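Local coordinates for response regulator protein (Burkholderia pseudomallei, PDB 3RQI) that probably acts in two-component signalling as a DNA-binding response regulator, carrying a phosphorylated receiver domain followed by a Fis-type helix-turn-helix domain, at residues L23-Y32 with A110-A118. Sequence-based numbering, arbitrary orientation.
Sequences LARGLERRGY and ANVESILAA
L27 O is gripped from opposite faces of its plane by R30 N at 2.9 Å and Y32 N at 3.1 Å, and all three residues pack against helix 112-118. R30 NH1 turns back to G26 O at 2.9 Å; that oxygen lies in the guanidinium plane, which steadies the group, whereas NH1 stands 43° out of the carbonyl plane. V112 CB sits above the centre of the guanidinium face, and V112 CG1 presses on the aliphatic part of the arm, 3.5 Å from R30 CD. With V112 CG1 anti to its own nitrogen (chi1 175°), V112 CG2 rests on G26 CA, 4.1 Å away. Deeper in, L23 CD1 and I115 CD1 meet tip to tip at 3.8 Å, while L27 slides past L116. Where G31 closes the helix in a Schellman motif, the chain turns Y32 across to L116, whose CD2 approaches Y32 CZ obliquely at 3.6 Å. The result illustrates how a CheY-like receiver joins its first and last helices: the segments 23-29 and 112-118 cross at -75° and share one face of the parallel sheet, L23 and L27 resting on strand 9-13, I115 on strands 54-56 and 81-86.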
loop_
_atom_site.group_PDB
_atom_site.type_symbol
_atom_site.label_atom_id
_atom_site.label_comp_id
_atom_site.label_asym_id
_atom_site.label_seq_id
_atom_site.Cartn_x
_atom_site.Cartn_y
_atom_site.Cartn_z
ATOM N N LEU A 23 -20.701 -3.483 11.979
ATOM C CA LEU A 23 -19.373 -3.599 12.572
ATOM C C LEU A 23 -19.464 -3.336 14.077
ATOM O O LEU A 23 -18.915 -4.095 14.869
ATOM C CB LEU A 23 -18.391 -2.649 11.868
ATOM C CG LEU A 23 -17.008 -2.497 12.517
ATOM C CD1 LEU A 23 -16.314 -3.863 12.691
ATOM C CD2 LEU A 23 -16.138 -1.554 11.643
ATOM N N ALA A 24 -20.179 -2.283 14.447
ATOM C CA ALA A 24 -20.360 -1.939 15.871
ATOM C C ALA A 24 -20.977 -3.101 16.629
ATOM O O ALA A 24 -20.495 -3.484 17.701
ATOM C CB ALA A 24 -21.205 -0.698 16.009
ATOM N N ARG A 25 -22.057 -3.668 16.101
ATOM C CA ARG A 25 -22.670 -4.782 16.805
ATOM C C ARG A 25 -21.727 -5.953 16.975
ATOM O O ARG A 25 -21.715 -6.550 18.039
ATOM C CB ARG A 25 -23.959 -5.194 16.131
ATOM C CG ARG A 25 -25.043 -4.148 16.314
ATOM C CD ARG A 25 -26.398 -4.660 15.782
ATOM N NE ARG A 25 -26.378 -4.873 14.329
ATOM C CZ ARG A 25 -26.516 -3.903 13.422
ATOM N NH1 ARG A 25 -26.476 -4.202 12.140
ATOM N NH2 ARG A 25 -26.714 -2.635 13.789
ATOM N N GLY A 26 -20.938 -6.290 15.945
ATOM C CA GLY A 26 -19.963 -7.400 16.056
ATOM C C GLY A 26 -18.873 -7.124 17.099
ATOM O O GLY A 26 -18.493 -8.009 17.877
ATOM N N LEU A 27 -18.406 -5.887 17.150
ATOM C CA LEU A 27 -17.433 -5.498 18.179
ATOM C C LEU A 27 -18.040 -5.538 19.590
ATOM O O LEU A 27 -17.388 -6.002 20.546
ATOM C CB LEU A 27 -16.900 -4.101 17.876
ATOM C CG LEU A 27 -15.952 -4.041 16.671
ATOM C CD1 LEU A 27 -15.792 -2.580 16.199
ATOM C CD2 LEU A 27 -14.590 -4.681 16.921
ATOM N N GLU A 28 -19.274 -5.061 19.731
ATOM C CA GLU A 28 -19.958 -5.070 21.032
ATOM C C GLU A 28 -20.107 -6.505 21.544
ATOM O O GLU A 28 -19.899 -6.752 22.723
ATOM C CB GLU A 28 -21.317 -4.376 20.976
ATOM C CG GLU A 28 -21.221 -2.901 20.798
ATOM C CD GLU A 28 -22.476 -2.271 20.202
ATOM O OE1 GLU A 28 -23.437 -2.987 19.824
ATOM O OE2 GLU A 28 -22.490 -1.032 20.083
ATOM N N ARG A 29 -20.411 -7.452 20.658
ATOM C CA ARG A 29 -20.533 -8.862 21.084
ATOM C C ARG A 29 -19.203 -9.403 21.602
ATOM O O ARG A 29 -19.180 -10.394 22.334
ATOM C CB ARG A 29 -21.043 -9.769 19.952
ATOM C CG ARG A 29 -22.503 -9.530 19.549
ATOM C CD ARG A 29 -23.043 -10.651 18.635
ATOM N NE ARG A 29 -22.496 -10.615 17.273
ATOM C CZ ARG A 29 -22.950 -9.846 16.280
ATOM N NH1 ARG A 29 -23.975 -9.017 16.465
ATOM N NH2 ARG A 29 -22.374 -9.906 15.089
ATOM N N ARG A 30 -18.106 -8.743 21.224
ATOM C CA ARG A 30 -16.773 -9.112 21.698
ATOM C C ARG A 30 -16.328 -8.250 22.875
ATOM O O ARG A 30 -15.169 -8.287 23.304
ATOM C CB ARG A 30 -15.773 -9.038 20.547
ATOM C CG ARG A 30 -15.916 -10.200 19.598
ATOM C CD ARG A 30 -15.416 -9.901 18.201
ATOM N NE ARG A 30 -15.612 -11.055 17.315
ATOM C CZ ARG A 30 -16.725 -11.330 16.632
ATOM N NH1 ARG A 30 -17.798 -10.538 16.677
ATOM N NH2 ARG A 30 -16.763 -12.423 15.881
ATOM N N GLY A 31 -17.251 -7.456 23.397
ATOM C CA GLY A 31 -16.962 -6.680 24.599
ATOM C C GLY A 31 -16.406 -5.287 24.407
ATOM O O GLY A 31 -15.962 -4.668 25.375
ATOM N N TYR A 32 -16.421 -4.772 23.168
ATOM C CA TYR A 32 -15.971 -3.408 22.945
ATOM C C TYR A 32 -17.128 -2.449 23.134
ATOM O O TYR A 32 -18.280 -2.819 22.929
ATOM C CB TYR A 32 -15.346 -3.226 21.531
ATOM C CG TYR A 32 -14.070 -4.011 21.396
ATOM C CD1 TYR A 32 -12.838 -3.407 21.604
ATOM C CD2 TYR A 32 -14.098 -5.379 21.117
ATOM C CE1 TYR A 32 -11.647 -4.157 21.525
ATOM C CE2 TYR A 32 -12.927 -6.138 21.044
ATOM C CZ TYR A 32 -11.701 -5.507 21.237
ATOM O OH TYR A 32 -10.536 -6.245 21.179
ATOM N N ALA A 110 -13.806 -7.122 5.246
ATOM C CA ALA A 110 -13.008 -7.770 6.285
ATOM C C ALA A 110 -13.990 -8.155 7.365
ATOM O O ALA A 110 -15.008 -7.479 7.531
ATOM C CB ALA A 110 -11.957 -6.775 6.848
ATOM N N ASN A 111 -13.718 -9.233 8.094
ATOM C CA ASN A 111 -14.560 -9.583 9.230
ATOM C C ASN A 111 -14.009 -9.012 10.517
ATOM O O ASN A 111 -12.892 -8.483 10.554
ATOM C CB ASN A 111 -14.820 -11.116 9.326
ATOM C CG ASN A 111 -13.544 -11.942 9.471
ATOM O OD1 ASN A 111 -12.621 -11.594 10.208
ATOM N ND2 ASN A 111 -13.515 -13.085 8.797
ATOM N N VAL A 112 -14.803 -9.103 11.574
ATOM C CA VAL A 112 -14.442 -8.503 12.845
ATOM C C VAL A 112 -13.116 -9.071 13.395
ATOM O O VAL A 112 -12.256 -8.289 13.848
ATOM C CB VAL A 112 -15.575 -8.620 13.891
ATOM C CG1 VAL A 112 -15.090 -8.088 15.251
ATOM C CG2 VAL A 112 -16.814 -7.812 13.433
ATOM N N GLU A 113 -12.951 -10.397 13.357
ATOM C CA GLU A 113 -11.673 -11.032 13.762
ATOM C C GLU A 113 -10.450 -10.465 13.031
ATOM O O GLU A 113 -9.420 -10.182 13.661
ATOM C CB GLU A 113 -11.726 -12.573 13.624
ATOM N N SER A 114 -10.563 -10.259 11.721
ATOM C CA SER A 114 -9.416 -9.765 10.951
ATOM C C SER A 114 -9.150 -8.277 11.199
ATOM O O SER A 114 -8.003 -7.824 11.160
ATOM C CB SER A 114 -9.558 -10.080 9.478
ATOM O OG SER A 114 -10.503 -9.279 8.848
ATOM N N ILE A 115 -10.225 -7.547 11.483
ATOM C CA ILE A 115 -10.103 -6.120 11.831
ATOM C C ILE A 115 -9.347 -6.022 13.154
ATOM O O ILE A 115 -8.367 -5.288 13.238
ATOM C CB ILE A 115 -11.497 -5.429 11.907
ATOM C CG1 ILE A 115 -12.025 -5.230 10.493
ATOM C CG2 ILE A 115 -11.411 -4.032 12.624
ATOM C CD1 ILE A 115 -13.476 -4.862 10.449
ATOM N N LEU A 116 -9.775 -6.793 14.173
ATOM C CA LEU A 116 -9.045 -6.837 15.447
ATOM C C LEU A 116 -7.585 -7.285 15.276
ATOM O O LEU A 116 -6.680 -6.684 15.880
ATOM C CB LEU A 116 -9.795 -7.693 16.491
ATOM C CG LEU A 116 -11.122 -7.070 16.972
ATOM C CD1 LEU A 116 -11.988 -8.070 17.788
ATOM C CD2 LEU A 116 -10.928 -5.761 17.767
ATOM N N ALA A 117 -7.356 -8.330 14.464
ATOM C CA ALA A 117 -5.987 -8.814 14.193
ATOM C C ALA A 117 -5.096 -7.699 13.634
ATOM O O ALA A 117 -3.936 -7.507 14.071
ATOM C CB ALA A 117 -6.023 -10.039 13.210
ATOM N N ALA A 118 -5.664 -6.945 12.699
ATOM C CA ALA A 118 -4.947 -5.872 11.973
ATOM C C ALA A 118 -4.599 -4.701 12.892
ATOM O O ALA A 118 -3.660 -3.930 12.636
ATOM C CB ALA A 118 -5.758 -5.412 10.820
#